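Local coordinates for austinoid biosynthesis clusters protein H (PDB 5X9K), which takes part in making the fungal meroterpenoids austinol and dehydroaustinol, probably as a homodimeric isomerase that rebuilds a ring of their precursor, at residues 47-52 with 78-83; 60-65 with 148-153; 84-89 with 154-159; 118-123 with 162-167. All coordinates share one frame; numbering follows the deposited sequence.

Interaction 1. Residues 47-52 with 78-83; sequences SVLSFM and ADFQGL
The ring of F80 has V48 over one face, while L49 and M52 approach it obliquely. CG1 of V48 stands 4.0 Å from the centroid of the F80 ring and 29° off its normal, a CH-pi contact. It is offset toward the rim, with V48 CG1 3.5 Å from F80 CE1. This methyl lies anti to the V48 backbone N (chi1 177°), a torsion that carries it out over F80.

L49 approaches obliquely at the CD2-CE2 bond of the ring, with L49 CD2 3.7 Å from F80 CE2. The M52 and F80 side chains run in from opposite directions. The M52 chain is extended beyond CG, and M52 CE meets the ring obliquely, 3.4 Å from F80 CZ. The sulfur lies further back, with M52 SD 5.4 Å from the F80 centroid, in an oblique Met-aromatic contact.

A type I turn runs from L49 to M52. The turn bond from M52 N to L49 O measures 3.1 Å, and it brings M52 back beside V48 and L49. The three side chains thus grasp one ring of helix 73-86. F36 of helix 26-38 packs on V48 and M52 as well, so three helices join here. K73, earlier in helix 73-86, hydrogen-bonds M52 O.

All four residues of the contact are buried. No hydrogen bond crosses between the segments. The segment 47-52 and helix 73-86 are therefore held together here by dispersion, CH-pi and sulfur-aromatic contacts, and the fit depends on shape rather than on polar pairing.

Interaction 2. Residues 60-65 with 148-153; sequences SFPSSL and ADSATR
A148 N donates to F61 O at 2.8 Å, a nearly straight bond at 169°. It belongs to the parallel pairing of strands 56-61 and 141-148, in a curved sheet with packed helices that is consistent with an NTF2-like fold. The donor is tilted 30° from the carbonyl plane of F61. A148 is the last residue of its strand, and its CB packs against the same oxygen, F61 O, at 3.7 Å.

D149 follows as the N-cap of helix 150-167. Its OD2 takes a short bond of 2.6 Å from T152 OG1, met from above the carboxylate plane. Its other oxygen, OD1, hydrogen-bonds S64 and S150 of the second subunit, so this corner lies at the dimer interface.

S150 opens the helix and turns its side chain to P62. S150 OG sits 3.4 Å from P62 CD, against the proline ring. Across the dimer, S150 OG of the second subunit also hydrogen-bonds A151 N. The peptide bond before P62 is cis, which bends the chain sharply as it leaves the strand.

One turn on from D149, R153 N binds D149 O. The link of the R153 side chain to 60-65 is a bridging water. R153 NH2 gives a 3.0 Å bond to this water in the guanidinium plane. The water in turn donates to P62 O at 2.6 Å, and it also hydrogen-bonds S64 OG at 3.1 Å.

Interaction 3. Residues 84-89 with 154-159; sequences KDFFYN and DAWGKK
F87 and W156 meet with their rings nearly parallel but slid apart. The centroids of the F87 ring and the six-membered ring of W156 are 4.9 Å apart, and the planes differ by 23°, so the overlap is slight. The pair joins helix 150-167 to the point where helix 73-86 passes into strand 87-94. It lies between helix and curved sheet, in a fold consistent with the NTF2-like class.

The two side chains come from opposite directions. F87 CZ rides 3.3 Å above the indole plane of W156, near the rim, and F87 CE2 comes to 3.4 Å from W156 CZ2. The W156 CG is anti to the backbone N (chi1 -176°), which puts the benzo end beside F86 and F87.

F86 comes to W156 in another way. Its methylene meets the indole at the edge, near the ring plane, with F86 CB 4.0 Å from W156 CH2. The ring of F86 goes on to meet F164, later in helix 150-167, with planes at about 75°. F124 of strand 122-134 also meets the W156 ring, so the indole is packed by aromatic groups from several elements.

The indole nitrogen has a partner outside the two segments: W156 NE1 hydrogen-bonds S119 OG.

Interaction 4. Residues 118-123 with 162-167; sequences DSLVGR and AHFSAR
H163 has the most surface buried here, against L120 and V121 of the hairpin turn, which lie on the same side of its ring. L120 crosses it at about a right angle and lies over one face of the imidazole. L120 CG is 4.0 Å from the H163 centroid and 27° off the ring normal, a CH-pi contact. It sits toward the rim, and the nearest ring atom to L120 CG is H163 NE2 at 3.6 Å.

V121 touches the base of the same side chain. V121 CG1 lies 3.5 Å from H163 CB and reaches ND1 and CG too. H163 has CG anti to the backbone N (chi1 -178°), which brings the imidazole to both turn residues. The CD2 branch of L120 also touches the imidazole and reaches on to F164, with L120 CD2 4.0 Å from F164 CE1.

S119 to G122 form a type I turn. S119 OG accepts from V121 N at 3.2 Å, an ST turn, donates to G122 O at 2.8 Å, and bonds W156 NE1 of helix 150-167. G122 O is gripped twice, since S119 N also binds it. At the strand end of the hairpin, R123 NH1 and D118 OD1 make a 2.9 Å salt bridge.

This is a surface contact. The turn linking strands 108-119 and 122-134 packs on the last turns of helix 150-167, and L120 hydrogen-bonds F86 through the backbone at the end of helix 73-86.

How the interactions relate
Interactions 1 and 2 are buried, interaction 3 is partly buried, and interaction 4 lies at the surface, about 21 Å from the chain centre to its own centre. Helix 150-167 serves interactions 2, 3 and 4 in turn. Helix 73-86 is shared by interactions 1 and 3. Interaction 1 has no hydrogen bond across it and packs a helix and the turn after it on helix 73-86. Interaction 2, beside the dimer interface, has a direct hydrogen bond and a bridging water. Interaction 3 is a slid-apart aromatic pair, whereas interaction 4 sets aliphatic groups against an imidazole. These two touch through probable hydrogen bonds, Y88 N to D118 O and W156 NE1 to S119 OG.

Interaction 1. Residues 47-52 with 78-83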
loop_
_atom_site.group_PDB
_atom_site.type_symbol
_atom_site.label_atom_id
_atom_site.label_comp_id
_atom_site.label_asym_id
_atom_site.label_seq_id
_atom_site.Cartn_x
_atom_site.Cartn_y
_atom_site.Cartn_z
ATOM N N SER A 47 -11.381 12.972 16.679
ATOM C CA SER A 47 -10.917 11.768 17.355
ATOM C C SER A 47 -9.731 11.146 16.631
ATOM O O SER A 47 -8.811 10.625 17.274
ATOM C CB SER A 47 -12.059 10.768 17.494
ATOM O OG SER A 47 -12.916 11.157 18.549
ATOM N N VAL A 48 -9.736 11.193 15.296
ATOM C CA VAL A 48 -8.581 10.747 14.519
ATOM C C VAL A 48 -7.394 11.667 14.763
ATOM O O VAL A 48 -6.281 11.213 15.055
ATOM C CB VAL A 48 -8.923 10.678 13.019
ATOM C CG1 VAL A 48 -7.711 10.287 12.242
ATOM C CG2 VAL A 48 -10.042 9.681 12.763
ATOM N N LEU A 49 -7.618 12.978 14.658
ATOM C CA LEU A 49 -6.528 13.927 14.843
ATOM C C LEU A 49 -5.926 13.824 16.233
ATOM O O LEU A 49 -4.739 14.104 16.409
ATOM C CB LEU A 49 -7.018 15.355 14.601
ATOM C CG LEU A 49 -7.405 15.754 13.180
ATOM C CD1 LEU A 49 -8.120 17.099 13.243
ATOM C CD2 LEU A 49 -6.174 15.828 12.293
ATOM N N SER A 50 -6.725 13.450 17.235
ATOM C CA SER A 50 -6.209 13.400 18.597
ATOM C C SER A 50 -5.248 12.238 18.819
ATOM O O SER A 50 -4.558 12.209 19.843
ATOM C CB SER A 50 -7.363 13.321 19.599
ATOM O OG SER A 50 -7.916 12.021 19.627
ATOM N N PHE A 51 -5.184 11.289 17.892
ATOM C CA PHE A 51 -4.235 10.189 17.971
ATOM C C PHE A 51 -2.970 10.437 17.155
ATOM O O PHE A 51 -2.117 9.548 17.074
ATOM C CB PHE A 51 -4.908 8.890 17.518
ATOM C CG PHE A 51 -5.484 8.077 18.649
ATOM C CD1 PHE A 51 -6.757 8.342 19.138
ATOM C CD2 PHE A 51 -4.757 7.035 19.207
ATOM C CE1 PHE A 51 -7.296 7.587 20.179
ATOM C CE2 PHE A 51 -5.290 6.275 20.249
ATOM C CZ PHE A 51 -6.561 6.556 20.734
ATOM N N MET A 52 -2.823 11.617 16.556
ATOM C CA MET A 52 -1.634 11.988 15.805
ATOM C C MET A 52 -0.824 13.004 16.609
ATOM O O MET A 52 -1.384 13.972 17.139
ATOM C CB MET A 52 -2.019 12.558 14.435
ATOM C CG MET A 52 -2.825 11.580 13.614
ATOM S SD MET A 52 -3.472 12.386 12.147
ATOM C CE MET A 52 -4.477 11.136 11.400
ATOM N N ALA A 78 -8.592 18.914 6.715
ATOM C CA ALA A 78 -9.623 19.010 5.688
ATOM C C ALA A 78 -10.112 17.633 5.247
ATOM O O ALA A 78 -11.302 17.465 4.954
ATOM C CB ALA A 78 -9.088 19.798 4.491
ATOM N N ASP A 79 -9.209 16.642 5.198
ATOM C CA ASP A 79 -9.593 15.293 4.791
ATOM C C ASP A 79 -10.596 14.692 5.764
ATOM O O ASP A 79 -11.585 14.078 5.352
ATOM C CB ASP A 79 -8.355 14.395 4.680
ATOM C CG ASP A 79 -7.458 14.753 3.488
ATOM O OD1 ASP A 79 -7.989 15.135 2.426
ATOM O OD2 ASP A 79 -6.216 14.639 3.612
ATOM N N PHE A 80 -10.357 14.848 7.065
ATOM C CA PHE A 80 -11.300 14.301 8.034
ATOM C C PHE A 80 -12.583 15.124 8.088
ATOM O O PHE A 80 -13.657 14.583 8.397
ATOM C CB PHE A 80 -10.624 14.194 9.401
ATOM C CG PHE A 80 -9.286 13.498 9.340
ATOM C CD1 PHE A 80 -9.208 12.152 9.021
ATOM C CD2 PHE A 80 -8.112 14.197 9.565
ATOM C CE1 PHE A 80 -7.982 11.515 8.942
ATOM C CE2 PHE A 80 -6.885 13.561 9.493
ATOM C CZ PHE A 80 -6.822 12.219 9.176
ATOM N N GLN A 81 -12.501 16.416 7.760
ATOM C CA GLN A 81 -13.718 17.205 7.625
ATOM C C GLN A 81 -14.589 16.655 6.505
ATOM O O GLN A 81 -15.817 16.592 6.638
ATOM C CB GLN A 81 -13.370 18.672 7.382
ATOM C CG GLN A 81 -12.728 19.334 8.585
ATOM C CD GLN A 81 -12.299 20.765 8.323
ATOM O OE1 GLN A 81 -12.267 21.223 7.178
ATOM N NE2 GLN A 81 -11.968 21.482 9.391
ATOM N N GLY A 82 -13.966 16.222 5.405
ATOM C CA GLY A 82 -14.732 15.664 4.301
ATOM C C GLY A 82 -15.378 14.337 4.648
ATOM O O GLY A 82 -16.522 14.078 4.266
ATOM N N LEU A 83 -14.655 13.472 5.368
ATOM C CA LEU A 83 -15.255 12.228 5.844
ATOM C C LEU A 83 -16.556 12.504 6.583
ATOM O O LEU A 83 -17.589 11.874 6.318
ATOM C CB LEU A 83 -14.283 11.475 6.758
ATOM C CG LEU A 83 -13.330 10.432 6.181
ATOM C CD1 LEU A 83 -12.525 9.799 7.312
ATOM C CD2 LEU A 83 -14.082 9.375 5.399
#

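Interaction 2. Residues 60-65 with 148-153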
loop_
_atom_site.group_PDB
_atom_site.type_symbol
_atom_site.label_atom_id
_atom_site.label_comp_id
_atom_site.label_asym_id
_atom_site.label_seq_id
_atom_site.Cartn_x
_atom_site.Cartn_y
_atom_site.Cartn_z
ATOM N N SER A 60 0.964 9.881 1.561
ATOM C CA SER A 60 -0.144 9.339 0.783
ATOM C C SER A 60 0.356 8.909 -0.587
ATOM O O SER A 60 0.860 9.738 -1.353
ATOM C CB SER A 60 -1.266 10.368 0.644
ATOM O OG SER A 60 -1.736 10.728 1.932
ATOM N N PHE A 61 0.184 7.635 -0.886
ATOM C CA PHE A 61 0.646 6.999 -2.120
ATOM C C PHE A 61 -0.510 6.218 -2.732
ATOM O O PHE A 61 -1.516 5.979 -2.070
ATOM C CB PHE A 61 1.830 6.084 -1.792
ATOM C CG PHE A 61 3.014 6.832 -1.306
ATOM C CD1 PHE A 61 3.756 7.603 -2.195
ATOM C CD2 PHE A 61 3.361 6.832 0.040
ATOM C CE1 PHE A 61 4.862 8.319 -1.758
ATOM C CE2 PHE A 61 4.456 7.560 0.485
ATOM C CZ PHE A 61 5.205 8.306 -0.420
ATOM N N PRO A 62 -0.408 5.851 -4.026
ATOM C CA PRO A 62 0.652 6.068 -5.018
ATOM C C PRO A 62 0.886 7.541 -5.319
ATOM O O PRO A 62 -0.019 8.358 -5.117
ATOM C CB PRO A 62 0.122 5.371 -6.289
ATOM C CG PRO A 62 -1.052 4.560 -5.868
ATOM C CD PRO A 62 -1.590 5.192 -4.616
ATOM N N SER A 63 2.081 7.860 -5.806
ATOM C CA SER A 63 2.373 9.214 -6.266
ATOM C C SER A 63 1.522 9.568 -7.481
ATOM O O SER A 63 1.293 8.738 -8.365
ATOM C CB SER A 63 3.852 9.339 -6.623
ATOM O OG SER A 63 4.649 9.194 -5.462
ATOM N N SER A 64 1.049 10.812 -7.515
ATOM C CA SER A 64 0.383 11.361 -8.686
ATOM C C SER A 64 0.899 12.775 -8.919
ATOM O O SER A 64 1.305 13.461 -7.977
ATOM C CB SER A 64 -1.151 11.347 -8.535
ATOM O OG SER A 64 -1.564 11.820 -7.262
ATOM N N LEU A 65 0.904 13.199 -10.184
ATOM C CA LEU A 65 1.430 14.520 -10.521
ATOM C C LEU A 65 0.598 15.621 -9.874
ATOM O O LEU A 65 -0.636 15.561 -9.845
ATOM C CB LEU A 65 1.459 14.720 -12.036
ATOM C CG LEU A 65 2.354 13.781 -12.836
ATOM C CD1 LEU A 65 2.105 13.966 -14.343
ATOM C CD2 LEU A 65 3.822 14.002 -12.483
ATOM N N ALA A 148 -3.137 3.912 -1.136
ATOM C CA ALA A 148 -4.564 3.867 -1.396
ATOM C C ALA A 148 -4.868 3.031 -2.632
ATOM O O ALA A 148 -4.003 2.772 -3.476
ATOM C CB ALA A 148 -5.112 5.281 -1.581
ATOM N N ASP A 149 -6.117 2.581 -2.699
ATOM C CA ASP A 149 -6.707 1.972 -3.892
ATOM C C ASP A 149 -7.230 3.129 -4.738
ATOM O O ASP A 149 -8.356 3.590 -4.574
ATOM C CB ASP A 149 -7.802 0.993 -3.484
ATOM C CG ASP A 149 -8.631 0.483 -4.665
ATOM O OD1 ASP A 149 -8.206 0.620 -5.826
ATOM O OD2 ASP A 149 -9.710 -0.070 -4.404
ATOM N N SER A 150 -6.390 3.619 -5.646
ATOM C CA SER A 150 -6.740 4.834 -6.374
ATOM C C SER A 150 -7.966 4.641 -7.264
ATOM O O SER A 150 -8.732 5.589 -7.472
ATOM C CB SER A 150 -5.551 5.289 -7.219
ATOM O OG SER A 150 -4.462 5.689 -6.407
ATOM N N ALA A 151 -8.134 3.448 -7.839
ATOM C CA ALA A 151 -9.299 3.206 -8.692
ATOM C C ALA A 151 -10.596 3.563 -7.969
ATOM O O ALA A 151 -11.401 4.356 -8.468
ATOM C CB ALA A 151 -9.327 1.750 -9.146
ATOM N N THR A 152 -10.808 3.013 -6.767
ATOM C CA THR A 152 -12.072 3.302 -6.101
ATOM C C THR A 152 -12.083 4.696 -5.472
ATOM O O THR A 152 -13.126 5.361 -5.455
ATOM C CB THR A 152 -12.385 2.227 -5.053
ATOM O OG1 THR A 152 -11.248 2.038 -4.204
ATOM C CG2 THR A 152 -12.703 0.899 -5.746
ATOM N N ARG A 153 -10.952 5.147 -4.919
ATOM C CA ARG A 153 -10.908 6.483 -4.337
ATOM C C ARG A 153 -11.211 7.555 -5.377
ATOM O O ARG A 153 -12.012 8.465 -5.128
ATOM C CB ARG A 153 -9.544 6.741 -3.708
ATOM C CG ARG A 153 -9.415 8.123 -3.084
ATOM C CD ARG A 153 -7.958 8.429 -2.753
ATOM N NE ARG A 153 -7.155 8.479 -3.969
ATOM C CZ ARG A 153 -5.831 8.574 -3.994
ATOM N NH1 ARG A 153 -5.143 8.624 -2.856
ATOM N NH2 ARG A 153 -5.198 8.613 -5.160
HETATM O O HOH W 1 -2.334 9.224 -5.823
#

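Interaction 3. Residues 84-89 with 154-159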
loop_
_atom_site.group_PDB
_atom_site.type_symbol
_atom_site.label_atom_id
_atom_site.label_comp_id
_atom_site.label_asym_id
_atom_site.label_seq_id
_atom_site.Cartn_x
_atom_site.Cartn_y
_atom_site.Cartn_z
ATOM N N LYS A 84 -16.524 13.466 7.506
ATOM C CA LYS A 84 -17.718 13.807 8.269
ATOM C C LYS A 84 -18.835 14.293 7.354
ATOM O O LYS A 84 -19.982 13.839 7.454
ATOM C CB LYS A 84 -17.370 14.868 9.312
ATOM C CG LYS A 84 -18.543 15.298 10.163
ATOM C CD LYS A 84 -18.079 16.145 11.321
ATOM C CE LYS A 84 -19.259 16.841 11.990
ATOM N NZ LYS A 84 -19.778 17.936 11.116
ATOM N N ASP A 85 -18.513 15.203 6.435
ATOM C CA ASP A 85 -19.554 15.885 5.677
ATOM C C ASP A 85 -20.225 14.976 4.654
ATOM O O ASP A 85 -21.395 15.187 4.320
ATOM C CB ASP A 85 -18.973 17.120 4.980
ATOM C CG ASP A 85 -18.554 18.203 5.959
ATOM O OD1 ASP A 85 -19.186 18.309 7.035
ATOM O OD2 ASP A 85 -17.594 18.944 5.657
ATOM N N PHE A 86 -19.522 13.967 4.150
ATOM C CA PHE A 86 -19.994 13.214 2.997
ATOM C C PHE A 86 -20.442 11.795 3.318
ATOM O O PHE A 86 -20.911 11.098 2.414
ATOM C CB PHE A 86 -18.903 13.172 1.919
ATOM C CG PHE A 86 -18.477 14.536 1.424
ATOM C CD1 PHE A 86 -19.372 15.590 1.385
ATOM C CD2 PHE A 86 -17.177 14.757 0.995
ATOM C CE1 PHE A 86 -18.979 16.838 0.928
ATOM C CE2 PHE A 86 -16.779 16.006 0.534
ATOM C CZ PHE A 86 -17.678 17.041 0.502
ATOM N N PHE A 87 -20.329 11.342 4.563
ATOM C CA PHE A 87 -20.667 9.968 4.911
ATOM C C PHE A 87 -21.762 9.919 5.972
ATOM O O PHE A 87 -21.698 10.640 6.972
ATOM C CB PHE A 87 -19.429 9.208 5.400
ATOM C CG PHE A 87 -18.525 8.766 4.284
ATOM C CD1 PHE A 87 -18.725 7.541 3.668
ATOM C CD2 PHE A 87 -17.511 9.584 3.827
ATOM C CE1 PHE A 87 -17.914 7.125 2.634
ATOM C CE2 PHE A 87 -16.692 9.173 2.778
ATOM C CZ PHE A 87 -16.896 7.950 2.188
ATOM N N TYR A 88 -22.760 9.058 5.749
ATOM C CA TYR A 88 -23.705 8.716 6.815
ATOM C C TYR A 88 -23.061 7.781 7.830
ATOM O O TYR A 88 -23.295 7.899 9.035
ATOM C CB TYR A 88 -24.955 8.056 6.237
ATOM C CG TYR A 88 -25.666 8.872 5.186
ATOM C CD1 TYR A 88 -26.482 9.934 5.542
ATOM C CD2 TYR A 88 -25.529 8.570 3.840
ATOM C CE1 TYR A 88 -27.134 10.685 4.582
ATOM C CE2 TYR A 88 -26.179 9.315 2.868
ATOM C CZ TYR A 88 -26.979 10.371 3.248
ATOM O OH TYR A 88 -27.631 11.116 2.293
ATOM N N ASN A 89 -22.271 6.826 7.357
ATOM C CA ASN A 89 -21.489 5.970 8.236
ATOM C C ASN A 89 -20.243 5.546 7.480
ATOM O O ASN A 89 -20.196 5.587 6.248
ATOM C CB ASN A 89 -22.283 4.749 8.706
ATOM C CG ASN A 89 -22.777 3.905 7.555
ATOM O OD1 ASN A 89 -22.014 3.141 6.959
ATOM N ND2 ASN A 89 -24.057 4.052 7.217
ATOM N N ASP A 154 -10.541 7.495 -6.532
ATOM C CA ASP A 154 -10.753 8.518 -7.556
ATOM C C ASP A 154 -12.169 8.455 -8.126
ATOM O O ASP A 154 -12.765 9.493 -8.440
ATOM C CB ASP A 154 -9.738 8.370 -8.692
ATOM C CG ASP A 154 -8.290 8.497 -8.229
ATOM O OD1 ASP A 154 -8.030 9.081 -7.148
ATOM O OD2 ASP A 154 -7.408 7.996 -8.960
ATOM N N ALA A 155 -12.712 7.246 -8.291
ATOM C CA ALA A 155 -14.071 7.105 -8.812
ATOM C C ALA A 155 -15.075 7.767 -7.880
ATOM O O ALA A 155 -15.935 8.547 -8.312
ATOM C CB ALA A 155 -14.405 5.627 -9.008
ATOM N N TRP A 156 -14.963 7.481 -6.586
ATOM C CA TRP A 156 -15.828 8.129 -5.615
ATOM C C TRP A 156 -15.618 9.638 -5.617
ATOM O O TRP A 156 -16.577 10.408 -5.477
ATOM C CB TRP A 156 -15.560 7.549 -4.231
ATOM C CG TRP A 156 -16.474 8.083 -3.167
ATOM C CD1 TRP A 156 -17.756 7.690 -2.916
ATOM C CD2 TRP A 156 -16.171 9.104 -2.205
ATOM N NE1 TRP A 156 -18.270 8.402 -1.850
ATOM C CE2 TRP A 156 -17.318 9.278 -1.405
ATOM C CE3 TRP A 156 -15.041 9.890 -1.944
ATOM C CZ2 TRP A 156 -17.368 10.202 -0.368
ATOM C CZ3 TRP A 156 -15.098 10.806 -0.921
ATOM C CH2 TRP A 156 -16.252 10.952 -0.140
ATOM N N GLY A 157 -14.364 10.080 -5.762
ATOM C CA GLY A 157 -14.101 11.508 -5.819
ATOM C C GLY A 157 -14.786 12.171 -6.999
ATOM O O GLY A 157 -15.273 13.302 -6.897
ATOM N N LYS A 158 -14.842 11.468 -8.128
ATOM C CA LYS A 158 -15.536 12.000 -9.295
ATOM C C LYS A 158 -17.037 12.103 -9.043
ATOM O O LYS A 158 -17.671 13.087 -9.442
ATOM C CB LYS A 158 -15.260 11.127 -10.511
ATOM C CG LYS A 158 -13.833 11.193 -11.048
ATOM C CD LYS A 158 -13.802 10.783 -12.525
ATOM C CE LYS A 158 -12.429 10.273 -12.975
ATOM N NZ LYS A 158 -11.399 11.344 -13.145
ATOM N N LYS A 159 -17.625 11.091 -8.397
ATOM C CA LYS A 159 -19.043 11.156 -8.059
ATOM C C LYS A 159 -19.342 12.337 -7.143
ATOM O O LYS A 159 -20.347 13.035 -7.333
ATOM C CB LYS A 159 -19.496 9.841 -7.426
ATOM C CG LYS A 159 -19.424 8.637 -8.365
ATOM C CD LYS A 159 -19.911 7.354 -7.704
ATOM C CE LYS A 159 -21.365 7.449 -7.269
ATOM N NZ LYS A 159 -22.275 7.768 -8.406
#

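Interaction 4. Residues 118-123 with 162-167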
loop_
_atom_site.group_PDB
_atom_site.type_symbol
_atom_site.label_atom_id
_atom_site.label_comp_id
_atom_site.label_asym_id
_atom_site.label_seq_id
_atom_site.Cartn_x
_atom_site.Cartn_y
_atom_site.Cartn_z
ATOM N N ASP A 118 -21.568 4.308 3.822
ATOM C CA ASP A 118 -22.676 4.815 3.032
ATOM C C ASP A 118 -22.498 6.318 2.890
ATOM O O ASP A 118 -22.493 7.042 3.891
ATOM C CB ASP A 118 -24.009 4.468 3.696
ATOM C CG ASP A 118 -24.274 2.970 3.712
ATOM O OD1 ASP A 118 -24.041 2.299 2.684
ATOM O OD2 ASP A 118 -24.701 2.457 4.762
ATOM N N SER A 119 -22.333 6.788 1.659
ATOM C CA SER A 119 -22.020 8.189 1.453
ATOM C C SER A 119 -23.132 8.884 0.685
ATOM O O SER A 119 -24.045 8.258 0.141
ATOM C CB SER A 119 -20.690 8.365 0.701
ATOM O OG SER A 119 -20.894 8.252 -0.687
ATOM N N LEU A 120 -23.013 10.209 0.656
ATOM C CA LEU A 120 -23.851 11.115 -0.109
ATOM C C LEU A 120 -24.127 10.600 -1.518
ATOM O O LEU A 120 -25.231 10.783 -2.046
ATOM C CB LEU A 120 -23.160 12.478 -0.162
ATOM C CG LEU A 120 -23.925 13.737 -0.525
ATOM C CD1 LEU A 120 -25.215 13.818 0.270
ATOM C CD2 LEU A 120 -23.035 14.931 -0.224
ATOM N N VAL A 121 -23.132 9.959 -2.136
ATOM C CA VAL A 121 -23.243 9.502 -3.520
ATOM C C VAL A 121 -23.211 7.980 -3.560
ATOM O O VAL A 121 -22.750 7.381 -4.538
ATOM C CB VAL A 121 -22.133 10.104 -4.406
ATOM C CG1 VAL A 121 -22.273 11.608 -4.476
ATOM C CG2 VAL A 121 -20.755 9.730 -3.879
ATOM N N GLY A 122 -23.709 7.343 -2.513
ATOM C CA GLY A 122 -23.887 5.912 -2.531
ATOM C C GLY A 122 -22.783 5.167 -1.812
ATOM O O GLY A 122 -22.011 5.727 -1.034
ATOM N N ARG A 123 -22.719 3.867 -2.096
ATOM C CA ARG A 123 -21.801 2.975 -1.397
ATOM C C ARG A 123 -20.352 3.275 -1.772
ATOM O O ARG A 123 -20.022 3.476 -2.946
ATOM C CB ARG A 123 -22.145 1.525 -1.741
ATOM C CG ARG A 123 -21.457 0.491 -0.904
ATOM C CD ARG A 123 -22.014 0.490 0.508
ATOM N NE ARG A 123 -21.314 -0.499 1.310
ATOM C CZ ARG A 123 -21.302 -0.523 2.634
ATOM N NH1 ARG A 123 -21.946 0.408 3.331
ATOM N NH2 ARG A 123 -20.619 -1.469 3.254
ATOM N N ALA A 162 -19.320 15.409 -9.374
ATOM C CA ALA A 162 -20.520 15.483 -10.199
ATOM C C ALA A 162 -21.751 15.814 -9.361
ATOM O O ALA A 162 -22.661 16.516 -9.829
ATOM C CB ALA A 162 -20.721 14.164 -10.953
ATOM N N HIS A 163 -21.794 15.306 -8.127
ATOM C CA HIS A 163 -22.900 15.590 -7.221
ATOM C C HIS A 163 -22.976 17.079 -6.905
ATOM O O HIS A 163 -24.025 17.711 -7.080
ATOM C CB HIS A 163 -22.730 14.769 -5.941
ATOM C CG HIS A 163 -23.847 14.937 -4.955
ATOM N ND1 HIS A 163 -24.912 14.063 -4.877
ATOM C CD2 HIS A 163 -24.065 15.879 -4.006
ATOM C CE1 HIS A 163 -25.736 14.461 -3.925
ATOM N NE2 HIS A 163 -25.249 15.563 -3.385
ATOM N N PHE A 164 -21.862 17.659 -6.449
ATOM C CA PHE A 164 -21.851 19.079 -6.120
ATOM C C PHE A 164 -22.026 19.948 -7.353
ATOM O O PHE A 164 -22.660 21.005 -7.274
ATOM C CB PHE A 164 -20.557 19.444 -5.394
ATOM C CG PHE A 164 -20.631 19.243 -3.913
ATOM C CD1 PHE A 164 -20.853 17.980 -3.386
ATOM C CD2 PHE A 164 -20.501 20.318 -3.046
ATOM C CE1 PHE A 164 -20.935 17.788 -2.020
ATOM C CE2 PHE A 164 -20.577 20.135 -1.680
ATOM C CZ PHE A 164 -20.796 18.867 -1.165
ATOM N N SER A 165 -21.487 19.521 -8.497
ATOM C CA SER A 165 -21.710 20.273 -9.726
ATOM C C SER A 165 -23.189 20.330 -10.082
ATOM O O SER A 165 -23.662 21.344 -10.610
ATOM C CB SER A 165 -20.911 19.659 -10.874
ATOM O OG SER A 165 -21.235 20.309 -12.090
ATOM N N ALA A 166 -23.931 19.256 -9.798
ATOM C CA ALA A 166 -25.362 19.230 -10.076
ATOM C C ALA A 166 -26.160 20.067 -9.084
ATOM O O ALA A 166 -27.181 20.647 -9.464
ATOM C CB ALA A 166 -25.878 17.790 -10.069
ATOM N N ARG A 167 -25.737 20.113 -7.812
ATOM C CA ARG A 167 -26.432 20.938 -6.824
ATOM C C ARG A 167 -26.305 22.416 -7.159
ATOM O O ARG A 167 -27.274 23.174 -7.024
ATOM C CB ARG A 167 -25.887 20.673 -5.417
ATOM C CG ARG A 167 -26.196 19.293 -4.864
ATOM C CD ARG A 167 -26.420 19.342 -3.357
ATOM N NE ARG A 167 -27.393 20.372 -2.995
ATOM C CZ ARG A 167 -28.717 20.210 -3.001
ATOM N NH1 ARG A 167 -29.258 19.042 -3.347
ATOM N NH2 ARG A 167 -29.503 21.225 -2.657
#